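Ribonuclease T2 (Homo sapiens, PDB 3T0O) cleaves single-stranded RNA, preferentially between purine and uridine residues, leaving purine 2',3'-cyclic phosphate ends and feeding innate immune sensing of microbial RNA by TLR8. Local coordinates at residues A[16-21]-A[75-80]; A[64-69]-A[85-90]; A[102-107]-A[111-116]; A[119-124]-A[175-180]. One frame throughout, in Å; residues are numbered along the deposited sequence.

Contact 1: A[16-21]-A[75-80]; sequences VQHWPE and DVIHSF
The imidazole of His18 meets two consecutive aliphatic side chains of the loop 75-80. The methyl CG2 of Val76 lies obliquely to the ring, 3.3 Å from His18 NE2, while Ile77 reaches the ring edge near its plane, its CD1 3.6 Å from His18 CE1. Pro20 adds a looser apolar touch through its CB, 4.1 Å from Val76 CG1, so that CG1 faces Pro20 while CG2 lies chiefly against the imidazole. His18 points its ring at the loop because CG is tucked between the backbone N and the carbonyl carbon (chi1 57°), at the end of strand 12-18. Behind this first shell, Asp75 shapes the loop. Its OD1 accepts from Ile77 N at 3.2 Å, nearly along the C-O axis, which makes an Asx turn, and also from Ser79 N at 2.9 Å, from above the carboxylate plane. Asp75 OD2 takes Phe80 N at 2.9 Å, again from above that plane. One carboxylate thus gathers the backbone N-H groups of Ile77, Ser79 and Phe80. His41, a predicted active-site residue, stacks its ring on His18, and its side chain also touches Ile77. Val76 and Ile77 bring hydrocarbon to the His18 ring, and this apolar packing probably limits how far the imidazole can turn.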
loop_
_atom_site.group_PDB
_atom_site.type_symbol
_atom_site.label_atom_id
_atom_site.label_comp_id
_atom_site.label_asym_id
_atom_site.label_seq_id
_atom_site.Cartn_x
_atom_site.Cartn_y
_atom_site.Cartn_z
ATOM N N VAL A 16 1.047 -2.905 -2.137
ATOM C CA VAL A 16 1.805 -1.872 -1.443
ATOM C C VAL A 16 0.852 -1.225 -0.480
ATOM O O VAL A 16 -0.232 -0.725 -0.870
ATOM C CB VAL A 16 2.239 -0.822 -2.472
ATOM C CG1 VAL A 16 3.080 0.249 -1.723
ATOM C CG2 VAL A 16 3.047 -1.552 -3.555
ATOM N N GLN A 17 1.189 -1.211 0.826
ATOM C CA GLN A 17 0.350 -0.603 1.842
ATOM C C GLN A 17 1.244 0.394 2.597
ATOM O O GLN A 17 2.437 0.183 2.710
ATOM C CB GLN A 17 -0.132 -1.675 2.805
ATOM C CG GLN A 17 -1.096 -2.633 2.109
ATOM C CD GLN A 17 -1.525 -3.766 2.988
ATOM O OE1 GLN A 17 -0.919 -4.875 2.965
ATOM N NE2 GLN A 17 -2.461 -3.515 3.810
ATOM N N HIS A 18 0.636 1.468 3.052
ATOM C CA HIS A 18 1.424 2.528 3.702
ATOM C C HIS A 18 0.767 3.039 4.957
ATOM O O HIS A 18 -0.395 2.810 5.185
ATOM C CB HIS A 18 1.856 3.618 2.709
ATOM C CG HIS A 18 0.706 4.267 1.972
ATOM N ND1 HIS A 18 0.965 5.071 0.879
ATOM C CD2 HIS A 18 -0.635 4.193 2.111
ATOM C CE1 HIS A 18 -0.191 5.545 0.438
ATOM N NE2 HIS A 18 -1.176 4.970 1.111
ATOM N N TRP A 19 1.587 3.696 5.781
ATOM C CA TRP A 19 1.186 4.155 7.088
ATOM C C TRP A 19 0.941 5.630 6.988
ATOM O O TRP A 19 1.861 6.397 6.817
ATOM C CB TRP A 19 2.318 3.829 8.058
ATOM C CG TRP A 19 1.988 4.222 9.456
ATOM C CD1 TRP A 19 2.657 5.162 10.267
ATOM C CD2 TRP A 19 0.925 3.698 10.264
ATOM N NE1 TRP A 19 2.049 5.209 11.508
ATOM C CE2 TRP A 19 0.988 4.348 11.528
ATOM C CE3 TRP A 19 -0.055 2.725 10.050
ATOM C CZ2 TRP A 19 0.093 4.063 12.572
ATOM C CZ3 TRP A 19 -0.959 2.457 11.074
ATOM C CH2 TRP A 19 -0.910 3.144 12.300
ATOM N N PRO A 20 -0.318 6.041 7.060
ATOM C CA PRO A 20 -0.638 7.447 6.813
ATOM C C PRO A 20 0.118 8.439 7.646
ATOM O O PRO A 20 0.593 9.444 7.153
ATOM C CB PRO A 20 -2.139 7.518 7.162
ATOM C CG PRO A 20 -2.681 6.197 6.610
ATOM C CD PRO A 20 -1.531 5.207 7.119
ATOM N N GLU A 21 0.317 8.195 8.909
ATOM C CA GLU A 21 1.032 9.216 9.685
ATOM C C GLU A 21 2.451 9.449 9.191
ATOM O O GLU A 21 2.958 10.590 9.300
ATOM C CB GLU A 21 1.046 8.756 11.135
ATOM C CG GLU A 21 1.888 9.648 12.105
ATOM C CD GLU A 21 1.464 11.098 12.124
ATOM O OE1 GLU A 21 0.276 11.332 11.948
ATOM O OE2 GLU A 21 2.327 11.992 12.417
ATOM N N ASP A 75 -6.431 9.011 -0.058
ATOM C CA ASP A 75 -5.277 9.723 -0.568
ATOM C C ASP A 75 -4.506 10.316 0.560
ATOM O O ASP A 75 -4.850 11.346 1.085
ATOM C CB ASP A 75 -5.735 10.790 -1.533
ATOM C CG ASP A 75 -4.584 11.592 -2.107
ATOM O OD1 ASP A 75 -3.430 11.342 -1.705
ATOM O OD2 ASP A 75 -4.847 12.496 -2.951
ATOM N N VAL A 76 -3.474 9.601 0.972
ATOM C CA VAL A 76 -2.639 10.059 2.096
ATOM C C VAL A 76 -1.248 10.408 1.665
ATOM O O VAL A 76 -0.353 10.500 2.531
ATOM C CB VAL A 76 -2.644 8.996 3.221
ATOM C CG1 VAL A 76 -4.068 8.869 3.781
ATOM C CG2 VAL A 76 -2.095 7.640 2.733
ATOM N N ILE A 77 -1.088 10.729 0.381
ATOM C CA ILE A 77 0.222 11.246 -0.076
ATOM C C ILE A 77 0.016 12.688 -0.446
ATOM O O ILE A 77 0.525 13.552 0.273
ATOM C CB ILE A 77 0.695 10.416 -1.217
ATOM C CG1 ILE A 77 1.008 8.996 -0.687
ATOM C CG2 ILE A 77 1.983 11.062 -1.761
ATOM C CD1 ILE A 77 1.286 8.004 -1.712
ATOM N N HIS A 78 -0.720 13.004 -1.511
ATOM C CA HIS A 78 -0.969 14.405 -1.781
ATOM C C HIS A 78 -2.197 14.969 -1.126
ATOM O O HIS A 78 -2.338 16.214 -1.008
ATOM C CB HIS A 78 -1.175 14.666 -3.236
ATOM C CG HIS A 78 0.052 14.417 -4.038
ATOM N ND1 HIS A 78 1.264 15.023 -3.764
ATOM C CD2 HIS A 78 0.261 13.578 -5.075
ATOM C CE1 HIS A 78 2.175 14.548 -4.609
ATOM N NE2 HIS A 78 1.592 13.687 -5.424
ATOM N N SER A 79 -3.074 14.026 -0.745
ATOM C CA SER A 79 -4.280 14.425 -0.051
ATOM C C SER A 79 -5.027 15.476 -0.838
ATOM O O SER A 79 -5.426 16.504 -0.285
ATOM C CB SER A 79 -3.984 14.902 1.397
ATOM O OG SER A 79 -3.493 13.789 2.131
ATOM N N PHE A 80 -5.217 15.252 -2.137
ATOM C CA PHE A 80 -5.991 16.182 -2.943
ATOM C C PHE A 80 -7.463 16.034 -2.507
ATOM O O PHE A 80 -7.904 14.940 -2.043
ATOM C CB PHE A 80 -5.859 15.741 -4.406
ATOM C CG PHE A 80 -4.492 15.944 -5.024
ATOM C CD1 PHE A 80 -3.852 17.195 -4.942
ATOM C CD2 PHE A 80 -3.884 14.929 -5.708
ATOM C CE1 PHE A 80 -2.603 17.407 -5.522
ATOM C CE2 PHE A 80 -2.621 15.181 -6.364
ATOM C CZ PHE A 80 -2.018 16.383 -6.239
#

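Contact 2: A[64-69]-A[85-90]; sequences DLLPEM and RFWKHE
Helices 66-72 and 84-98 of the RNase T2 fold meet here, the second carrying the probable active-site residue Glu90, and the indole of Trp87 fills the joint between them. Met69 comes at it from above: in the conformer described, its CE sits 3.4 Å from the centroid of the five-membered ring and only 2° off the ring normal, a CH-pi contact. There the thioether chain is bent at chi2 (-87°) and chi3 (-64°), which curls the methyl down onto the indole and leaves SD above the same ring, 5.0 Å from its centroid, a more distant Met-aromatic approach. Firmer are Met69 CB, 3.5 Å from Trp87 CZ2 on the six-membered ring, and Leu66, one helical turn earlier, whose CD2 comes obliquely to Trp87 CZ3 at 3.7 Å. Trp87 NE1 gives its hydrogen bond to the carbonyl oxygen of Trp73, whose ring also meets the indole edge-to-face. With its one polar atom satisfied there, the buried indole offers helix 66-72 an apolar, polarisable surface, where dispersion probably dominates.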
loop_
_atom_site.group_PDB
_atom_site.type_symbol
_atom_site.label_atom_id
_atom_site.label_comp_id
_atom_site.label_asym_id
_atom_site.label_seq_id
_atom_site.Cartn_x
_atom_site.Cartn_y
_atom_site.Cartn_z
ATOM N N ASP A 64 -19.511 1.240 -7.051
ATOM C CA ASP A 64 -19.932 0.343 -6.000
ATOM C C ASP A 64 -18.880 0.151 -4.972
ATOM O O ASP A 64 -19.167 -0.305 -3.873
ATOM C CB ASP A 64 -20.377 -1.025 -6.552
ATOM C CG ASP A 64 -21.639 -0.921 -7.388
ATOM O OD1 ASP A 64 -22.192 0.197 -7.483
ATOM O OD2 ASP A 64 -22.099 -1.942 -7.957
ATOM N N LEU A 65 -17.628 0.446 -5.334
ATOM C CA LEU A 65 -16.538 0.178 -4.436
ATOM C C LEU A 65 -16.149 1.405 -3.632
ATOM O O LEU A 65 -15.314 1.300 -2.754
ATOM C CB LEU A 65 -15.306 -0.235 -5.260
ATOM C CG LEU A 65 -15.450 -1.481 -6.138
ATOM C CD1 LEU A 65 -14.138 -1.638 -6.884
ATOM C CD2 LEU A 65 -15.676 -2.749 -5.291
ATOM N N LEU A 66 -16.811 2.536 -3.887
ATOM C CA LEU A 66 -16.315 3.808 -3.342
ATOM C C LEU A 66 -16.291 3.860 -1.805
ATOM O O LEU A 66 -15.347 4.328 -1.232
ATOM C CB LEU A 66 -16.960 5.031 -3.998
ATOM C CG LEU A 66 -16.576 5.095 -5.491
ATOM C CD1 LEU A 66 -17.351 6.235 -6.141
ATOM C CD2 LEU A 66 -15.057 5.135 -5.740
ATOM N N PRO A 67 -17.280 3.296 -1.109
ATOM C CA PRO A 67 -17.120 3.377 0.302
ATOM C C PRO A 67 -15.892 2.651 0.811
ATOM O O PRO A 67 -15.233 3.169 1.683
ATOM C CB PRO A 67 -18.424 2.747 0.835
ATOM C CG PRO A 67 -19.416 3.103 -0.251
ATOM C CD PRO A 67 -18.652 2.945 -1.514
ATOM N N GLU A 68 -15.599 1.470 0.297
ATOM C CA GLU A 68 -14.399 0.759 0.671
ATOM C C GLU A 68 -13.149 1.483 0.209
ATOM O O GLU A 68 -12.126 1.511 0.929
ATOM C CB GLU A 68 -14.373 -0.627 0.101
ATOM C CG GLU A 68 -15.243 -1.608 0.877
ATOM C CD GLU A 68 -15.049 -3.001 0.308
ATOM O OE1 GLU A 68 -15.973 -3.456 -0.395
ATOM O OE2 GLU A 68 -13.954 -3.585 0.519
ATOM N N MET A 69 -13.182 2.036 -0.997
ATOM C CA MET A 69 -12.008 2.804 -1.473
ATOM C C MET A 69 -11.744 4.018 -0.588
ATOM O O MET A 69 -10.576 4.342 -0.327
ATOM C CB MET A 69 -12.132 3.301 -2.922
ATOM C CG MET A 69 -12.488 2.272 -3.894
ATOM S SD MET A 69 -10.964 1.519 -4.443
ATOM C CE MET A 69 -10.165 2.880 -5.241
ATOM N N ARG A 85 -8.306 11.682 -8.022
ATOM C CA ARG A 85 -7.026 11.943 -8.713
ATOM C C ARG A 85 -6.026 10.862 -8.381
ATOM O O ARG A 85 -5.251 10.407 -9.220
ATOM C CB ARG A 85 -6.390 13.285 -8.333
ATOM C CG ARG A 85 -7.256 14.500 -8.439
ATOM C CD ARG A 85 -6.384 15.755 -8.211
ATOM N NE ARG A 85 -5.228 15.833 -9.111
ATOM C CZ ARG A 85 -4.412 16.890 -9.199
ATOM N NH1 ARG A 85 -4.622 17.954 -8.430
ATOM N NH2 ARG A 85 -3.391 16.893 -10.056
ATOM N N PHE A 86 -6.007 10.429 -7.136
ATOM C CA PHE A 86 -5.067 9.340 -6.754
ATOM C C PHE A 86 -5.417 8.036 -7.407
ATOM O O PHE A 86 -4.555 7.364 -7.918
ATOM C CB PHE A 86 -5.086 9.274 -5.222
ATOM C CG PHE A 86 -4.382 8.119 -4.606
ATOM C CD1 PHE A 86 -3.154 7.723 -5.037
ATOM C CD2 PHE A 86 -4.949 7.475 -3.494
ATOM C CE1 PHE A 86 -2.485 6.643 -4.409
ATOM C CE2 PHE A 86 -4.326 6.456 -2.877
ATOM C CZ PHE A 86 -3.078 6.002 -3.343
ATOM N N TRP A 87 -6.710 7.695 -7.389
ATOM C CA TRP A 87 -7.105 6.403 -7.947
ATOM C C TRP A 87 -6.886 6.435 -9.472
ATOM O O TRP A 87 -6.521 5.396 -10.044
ATOM C CB TRP A 87 -8.599 6.174 -7.622
ATOM C CG TRP A 87 -8.811 6.089 -6.193
ATOM C CD1 TRP A 87 -7.930 5.647 -5.233
ATOM C CD2 TRP A 87 -9.991 6.494 -5.521
ATOM N NE1 TRP A 87 -8.531 5.750 -3.972
ATOM C CE2 TRP A 87 -9.784 6.263 -4.115
ATOM C CE3 TRP A 87 -11.189 7.049 -5.950
ATOM C CZ2 TRP A 87 -10.789 6.544 -3.160
ATOM C CZ3 TRP A 87 -12.173 7.317 -5.020
ATOM C CH2 TRP A 87 -11.962 7.094 -3.651
ATOM N N LYS A 88 -7.091 7.596 -10.105
ATOM C CA LYS A 88 -6.860 7.714 -11.520
ATOM C C LYS A 88 -5.366 7.397 -11.762
ATOM O O LYS A 88 -5.038 6.697 -12.723
ATOM C CB LYS A 88 -7.203 9.128 -11.968
ATOM C CG LYS A 88 -6.774 9.415 -13.407
ATOM C CD LYS A 88 -7.218 10.858 -13.735
ATOM C CE LYS A 88 -6.494 11.426 -14.936
ATOM N NZ LYS A 88 -7.014 10.797 -16.174
ATOM N N HIS A 89 -4.500 8.024 -10.950
ATOM C CA HIS A 89 -3.056 7.795 -11.086
ATOM C C HIS A 89 -2.734 6.309 -10.960
ATOM O O HIS A 89 -2.005 5.737 -11.781
ATOM C CB HIS A 89 -2.304 8.586 -9.999
ATOM C CG HIS A 89 -0.842 8.280 -9.930
ATOM N ND1 HIS A 89 0.074 8.907 -10.739
ATOM C CD2 HIS A 89 -0.138 7.436 -9.132
ATOM C CE1 HIS A 89 1.282 8.423 -10.489
ATOM N NE2 HIS A 89 1.186 7.544 -9.511
ATOM N N GLU A 90 -3.336 5.656 -9.986
ATOM C CA GLU A 90 -3.060 4.247 -9.764
ATOM C C GLU A 90 -3.561 3.442 -10.942
ATOM O O GLU A 90 -2.908 2.467 -11.362
ATOM C CB GLU A 90 -3.698 3.743 -8.497
ATOM C CG GLU A 90 -2.954 4.386 -7.268
ATOM C CD GLU A 90 -1.507 3.939 -7.129
ATOM O OE1 GLU A 90 -1.193 2.735 -7.292
ATOM O OE2 GLU A 90 -0.667 4.828 -6.871
#

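Contact 3: A[102-107]-A[111-116]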
loop_
_atom_site.group_PDB
_atom_site.type_symbol
_atom_site.label_atom_id
_atom_site.label_comp_id
_atom_site.label_asym_id
_atom_site.label_seq_id
_atom_site.Cartn_x
_atom_site.Cartn_y
_atom_site.Cartn_z
ATOM N N ASP A 102 -6.495 -11.869 -16.306
ATOM C CA ASP A 102 -7.965 -11.919 -16.518
ATOM C C ASP A 102 -8.680 -11.472 -15.255
ATOM O O ASP A 102 -9.619 -10.674 -15.336
ATOM C CB ASP A 102 -8.489 -13.310 -16.908
ATOM C CG ASP A 102 -8.309 -13.654 -18.378
ATOM O OD1 ASP A 102 -7.775 -12.868 -19.173
ATOM O OD2 ASP A 102 -8.670 -14.785 -18.716
ATOM N N ALA A 103 -8.164 -11.873 -14.091
ATOM C CA ALA A 103 -8.808 -11.485 -12.819
ATOM C C ALA A 103 -8.789 -9.984 -12.561
ATOM O O ALA A 103 -9.556 -9.519 -11.714
ATOM C CB ALA A 103 -8.123 -12.159 -11.635
ATOM N N LEU A 104 -7.973 -9.246 -13.313
ATOM C CA LEU A 104 -7.787 -7.821 -13.070
ATOM C C LEU A 104 -8.099 -7.017 -14.324
ATOM O O LEU A 104 -7.682 -5.847 -14.412
ATOM C CB LEU A 104 -6.311 -7.543 -12.692
ATOM C CG LEU A 104 -5.777 -8.362 -11.501
ATOM C CD1 LEU A 104 -4.320 -8.045 -11.288
ATOM C CD2 LEU A 104 -6.606 -8.135 -10.252
ATOM N N ASN A 105 -8.843 -7.618 -15.257
ATOM C CA ASN A 105 -8.932 -7.100 -16.624
ATOM C C ASN A 105 -10.019 -6.042 -16.855
ATOM O O ASN A 105 -10.413 -5.786 -17.992
ATOM C CB ASN A 105 -8.953 -8.257 -17.640
ATOM C CG ASN A 105 -10.317 -8.892 -17.753
ATOM O OD1 ASN A 105 -11.209 -8.600 -16.958
ATOM N ND2 ASN A 105 -10.483 -9.794 -18.701
ATOM N N SER A 106 -10.452 -5.388 -15.790
ATOM C CA SER A 106 -11.350 -4.247 -15.922
ATOM C C SER A 106 -11.063 -3.367 -14.738
ATOM O O SER A 106 -10.479 -3.821 -13.792
ATOM C CB SER A 106 -12.830 -4.668 -15.936
ATOM O OG SER A 106 -13.235 -5.134 -14.632
ATOM N N GLN A 107 -11.488 -2.112 -14.803
ATOM C CA GLN A 107 -11.306 -1.254 -13.665
ATOM C C GLN A 107 -11.958 -1.841 -12.418
ATOM O O GLN A 107 -11.349 -1.859 -11.310
ATOM C CB GLN A 107 -11.725 0.191 -13.943
ATOM C CG GLN A 107 -10.787 0.770 -15.008
ATOM C CD GLN A 107 -11.121 2.183 -15.392
ATOM O OE1 GLN A 107 -11.474 2.968 -14.538
ATOM N NE2 GLN A 107 -10.978 2.522 -16.711
ATOM N N PHE A 111 -9.640 -2.840 -9.143
ATOM C CA PHE A 111 -9.789 -2.208 -7.861
ATOM C C PHE A 111 -10.492 -3.136 -6.870
ATOM O O PHE A 111 -10.106 -3.132 -5.684
ATOM C CB PHE A 111 -10.548 -0.878 -8.015
ATOM C CG PHE A 111 -9.704 0.200 -8.567
ATOM C CD1 PHE A 111 -8.839 0.903 -7.746
ATOM C CD2 PHE A 111 -9.821 0.590 -9.895
ATOM C CE1 PHE A 111 -8.063 1.952 -8.295
ATOM C CE2 PHE A 111 -9.051 1.594 -10.440
ATOM C CZ PHE A 111 -8.184 2.287 -9.656
ATOM N N GLY A 112 -11.438 -3.962 -7.333
ATOM C CA GLY A 112 -12.145 -4.811 -6.403
ATOM C C GLY A 112 -11.213 -5.874 -5.868
ATOM O O GLY A 112 -11.292 -6.227 -4.668
ATOM N N ARG A 113 -10.345 -6.399 -6.737
ATOM C CA ARG A 113 -9.421 -7.440 -6.278
ATOM C C ARG A 113 -8.408 -6.883 -5.328
ATOM O O ARG A 113 -7.991 -7.527 -4.366
ATOM C CB ARG A 113 -8.750 -8.173 -7.477
ATOM C CG ARG A 113 -7.760 -9.232 -7.090
ATOM C CD ARG A 113 -8.433 -10.384 -6.289
ATOM N NE ARG A 113 -7.497 -11.496 -6.167
ATOM C CZ ARG A 113 -7.523 -12.388 -5.186
ATOM N NH1 ARG A 113 -8.436 -12.283 -4.230
ATOM N NH2 ARG A 113 -6.623 -13.349 -5.140
ATOM N N SER A 114 -7.976 -5.642 -5.588
ATOM C CA SER A 114 -7.071 -4.960 -4.713
ATOM C C SER A 114 -7.645 -4.818 -3.338
ATOM O O SER A 114 -6.999 -5.115 -2.335
ATOM C CB SER A 114 -6.756 -3.575 -5.291
ATOM O OG SER A 114 -6.025 -3.771 -6.501
ATOM N N LEU A 115 -8.900 -4.417 -3.260
ATOM C CA LEU A 115 -9.536 -4.314 -1.944
ATOM C C LEU A 115 -9.672 -5.667 -1.292
ATOM O O LEU A 115 -9.521 -5.767 -0.065
ATOM C CB LEU A 115 -10.932 -3.715 -2.108
ATOM C CG LEU A 115 -10.914 -2.259 -2.537
ATOM C CD1 LEU A 115 -12.302 -1.849 -3.038
ATOM C CD2 LEU A 115 -10.545 -1.352 -1.394
ATOM N N GLU A 116 -9.990 -6.697 -2.067
ATOM C CA GLU A 116 -10.115 -8.040 -1.476
ATOM C C GLU A 116 -8.828 -8.482 -0.908
ATOM O O GLU A 116 -8.793 -8.998 0.205
ATOM C CB GLU A 116 -10.554 -8.999 -2.561
ATOM C CG GLU A 116 -10.885 -10.358 -2.115
ATOM C CD GLU A 116 -11.523 -11.123 -3.272
ATOM O OE1 GLU A 116 -10.978 -11.093 -4.402
ATOM O OE2 GLU A 116 -12.594 -11.735 -3.066
#
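Leu104 and Arg113 meet because each first torsion turns its chain into the gap: Leu104 CG stands opposite its carbonyl carbon, while Arg113 CG lies trans to the backbone N (chi1 178°) before the chain kinks at chi2 (63°). Leu104 CD2 thereby rests against the aliphatic root of the arginine, 3.5 Å from both Arg113 CB and Arg113 CG. The kink carries the guanidinium onward to Glu116, where NH1 of Arg113 forms a salt bridge with OE1 at 2.8 Å, reaching that oxygen from above the carboxylate plane. The backbone O of Asp183 accepts from NH2 of the same group, and Gln184 OE1 from NE. At the other end, Gln107 O accepts from Phe111 N at 2.9 Å with an N-H...O angle of 169°, the first-turn bond of helix 107-121. Gln107 O also lies at the edge of the Phe111 ring, 3.2 Å from Phe111 CD2. Ser106 is the N-cap, its OG receiving Lys109 N, and the Gln107 amide is held by Pro56 O and Asn58 N of a neighbouring loop. Arg113 thus splits by chemistry: its methylenes pack with leucine, while its guanidinium is held by Glu116 of the same helix and by Asp183 and Gln184 outside it.

Contact 4: A[119-124]-A[175-180]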
loop_
_atom_site.group_PDB
_atom_site.type_symbol
_atom_site.label_atom_id
_atom_site.label_comp_id
_atom_site.label_asym_id
_atom_site.label_seq_id
_atom_site.Cartn_x
_atom_site.Cartn_y
_atom_site.Cartn_z
ATOM N N ARG A 119 -8.087 -6.939 2.407
ATOM C CA ARG A 119 -8.885 -7.566 3.471
ATOM C C ARG A 119 -8.321 -8.913 3.892
ATOM O O ARG A 119 -8.365 -9.283 5.078
ATOM C CB ARG A 119 -10.355 -7.748 2.987
ATOM C CG ARG A 119 -11.053 -6.403 2.695
ATOM C CD ARG A 119 -12.578 -6.505 2.428
ATOM N NE ARG A 119 -12.940 -7.480 1.400
ATOM C CZ ARG A 119 -13.305 -7.207 0.148
ATOM N NH1 ARG A 119 -13.347 -5.972 -0.324
ATOM N NH2 ARG A 119 -13.630 -8.211 -0.654
ATOM N N GLU A 120 -7.898 -9.696 2.886
ATOM C CA GLU A 120 -7.428 -11.046 3.125
ATOM C C GLU A 120 -6.058 -10.968 3.780
ATOM O O GLU A 120 -5.735 -11.762 4.695
ATOM C CB GLU A 120 -7.359 -11.825 1.810
ATOM C CG GLU A 120 -8.752 -12.128 1.287
ATOM C CD GLU A 120 -8.737 -12.830 -0.038
ATOM O OE1 GLU A 120 -7.660 -13.057 -0.634
ATOM O OE2 GLU A 120 -9.843 -13.175 -0.453
ATOM N N LEU A 121 -5.228 -10.024 3.359
ATOM C CA LEU A 121 -3.954 -9.965 4.003
ATOM C C LEU A 121 -4.053 -9.460 5.445
ATOM O O LEU A 121 -3.360 -9.924 6.386
ATOM C CB LEU A 121 -3.051 -9.010 3.231
ATOM C CG LEU A 121 -2.736 -9.654 1.881
ATOM C CD1 LEU A 121 -2.079 -8.543 1.021
ATOM C CD2 LEU A 121 -1.774 -10.881 1.990
ATOM N N ASP A 122 -4.996 -8.500 5.647
ATOM C CA ASP A 122 -5.182 -7.899 6.971
ATOM C C ASP A 122 -3.922 -7.602 7.751
ATOM O O ASP A 122 -3.737 -8.061 8.881
ATOM C CB ASP A 122 -6.212 -8.651 7.782
ATOM C CG ASP A 122 -6.812 -7.746 8.907
ATOM O OD1 ASP A 122 -6.377 -6.570 9.031
ATOM O OD2 ASP A 122 -7.702 -8.299 9.578
ATOM N N LEU A 123 -3.089 -6.790 7.103
ATOM C CA LEU A 123 -1.837 -6.393 7.718
ATOM C C LEU A 123 -2.024 -5.696 9.049
ATOM O O LEU A 123 -1.271 -5.929 9.944
ATOM C CB LEU A 123 -1.101 -5.499 6.704
ATOM C CG LEU A 123 0.112 -4.757 7.299
ATOM C CD1 LEU A 123 1.274 -5.749 7.628
ATOM C CD2 LEU A 123 0.541 -3.735 6.226
ATOM N N ASN A 124 -3.071 -4.916 9.174
ATOM C CA ASN A 124 -3.351 -4.257 10.422
ATOM C C ASN A 124 -3.573 -5.246 11.575
ATOM O O ASN A 124 -2.957 -5.068 12.654
ATOM C CB ASN A 124 -4.528 -3.369 10.264
ATOM C CG ASN A 124 -4.154 -2.144 9.540
ATOM O OD1 ASN A 124 -3.427 -1.329 10.118
ATOM N ND2 ASN A 124 -4.680 -1.957 8.324
ATOM N N ILE A 175 4.846 -1.065 3.444
ATOM C CA ILE A 175 5.142 -2.497 3.495
ATOM C C ILE A 175 4.634 -3.087 2.217
ATOM O O ILE A 175 3.483 -2.826 1.817
ATOM C CB ILE A 175 4.480 -3.085 4.681
ATOM C CG1 ILE A 175 5.159 -2.561 5.989
ATOM C CG2 ILE A 175 4.441 -4.650 4.562
ATOM C CD1 ILE A 175 4.419 -3.034 7.291
ATOM N N GLU A 176 5.495 -3.794 1.543
ATOM C CA GLU A 176 5.188 -4.381 0.197
ATOM C C GLU A 176 5.217 -5.873 0.323
ATOM O O GLU A 176 6.119 -6.444 0.923
ATOM C CB GLU A 176 6.170 -3.943 -0.870
ATOM C CG GLU A 176 6.162 -2.392 -0.925
ATOM C CD GLU A 176 6.987 -1.884 -2.024
ATOM O OE1 GLU A 176 7.789 -2.638 -2.542
ATOM O OE2 GLU A 176 6.861 -0.690 -2.336
ATOM N N LEU A 177 4.215 -6.532 -0.271
ATOM C CA LEU A 177 4.151 -8.018 -0.292
ATOM C C LEU A 177 3.948 -8.376 -1.763
ATOM O O LEU A 177 3.044 -7.863 -2.434
ATOM C CB LEU A 177 2.968 -8.556 0.512
ATOM C CG LEU A 177 3.129 -8.333 2.044
ATOM C CD1 LEU A 177 1.768 -8.360 2.748
ATOM C CD2 LEU A 177 4.087 -9.427 2.547
ATOM N N CYS A 178 4.788 -9.278 -2.257
ATOM C CA CYS A 178 4.657 -9.667 -3.664
ATOM C C CYS A 178 3.618 -10.774 -3.808
ATOM O O CYS A 178 3.414 -11.602 -2.927
ATOM C CB CYS A 178 5.988 -10.107 -4.222
ATOM S SG CYS A 178 7.015 -8.597 -4.441
ATOM N N LEU A 179 2.974 -10.769 -4.973
ATOM C CA LEU A 179 1.829 -11.665 -5.242
ATOM C C LEU A 179 1.951 -12.228 -6.630
ATOM O O LEU A 179 2.472 -11.580 -7.550
ATOM C CB LEU A 179 0.479 -10.900 -5.141
ATOM C CG LEU A 179 0.201 -10.236 -3.810
ATOM C CD1 LEU A 179 -1.071 -9.393 -3.971
ATOM C CD2 LEU A 179 0.002 -11.254 -2.725
ATOM N N THR A 180 1.492 -13.452 -6.804
ATOM C CA THR A 180 1.652 -14.088 -8.128
ATOM C C THR A 180 0.783 -13.404 -9.158
ATOM O O THR A 180 -0.251 -12.849 -8.859
ATOM C CB THR A 180 1.322 -15.569 -8.109
ATOM O OG1 THR A 180 -0.078 -15.735 -7.754
ATOM C CG2 THR A 180 2.279 -16.293 -7.112
#
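The turn between helices 107-121 and 123-129 passes over strand 171-180 with the backbones well apart, CA to CA 9.4 Å for Leu121 and Leu177 and 9.0 Å for Leu123 and Ile175, leaving side chains to bridge the interval. Leu121 and Leu177 meet through their CD1 methyls, 4.2 Å apart. Leu123 and Ile175 cross obliquely: Ile175 CD1 faces the leucine fork, nearly equidistant from its two methyls, 4.1 Å from Leu123 CD2 and 4.2 Å from Leu123 CD1. Leu123 sends CG trans to its backbone N (chi1 168°), dropping the fork toward the strand. This is helix-on-sheet packing of the alpha/beta fold, in which alternate strand residues, Ile175, Leu177 and Leu179, point toward the helices, while Cys178 joins Cys189 by a disulfide. Asp122, with positive phi (40°), ends the first helix and N-caps the next, a change of direction that lets leucines on both sides of it face the sheet. Leu148 and Tyr152 of helix 141-152 close in on the same group, Leu148 against Leu123 and Ile175, Tyr152 against Leu123 and Leu177.

In the fold
Contacts 1 and 4 meet through the central antiparallel sheet, where strands 12-18 and 171-180 are neighbours: Gln17 O and Ile175 N lie 2.8 Å apart, a probable hydrogen bond. Contact 2 adjoins contact 1 where Asp75 CA packs on Phe86 CD2 at 3.7 Å, and contact 3 where Trp87 O touches Phe111 CZ at 3.5 Å. Glu68 of contact 2 and Arg119 of contact 4, in the Arg119 conformer described, form a salt bridge. Contacts 1, 2 and 3 lie beside the probable active site: the Ile77 side chain is about 3 Å from that of His41, a predicted active-site residue, contact 2 contains Glu90, and the Phe111 side chain is about 5 Å from that of Glu90.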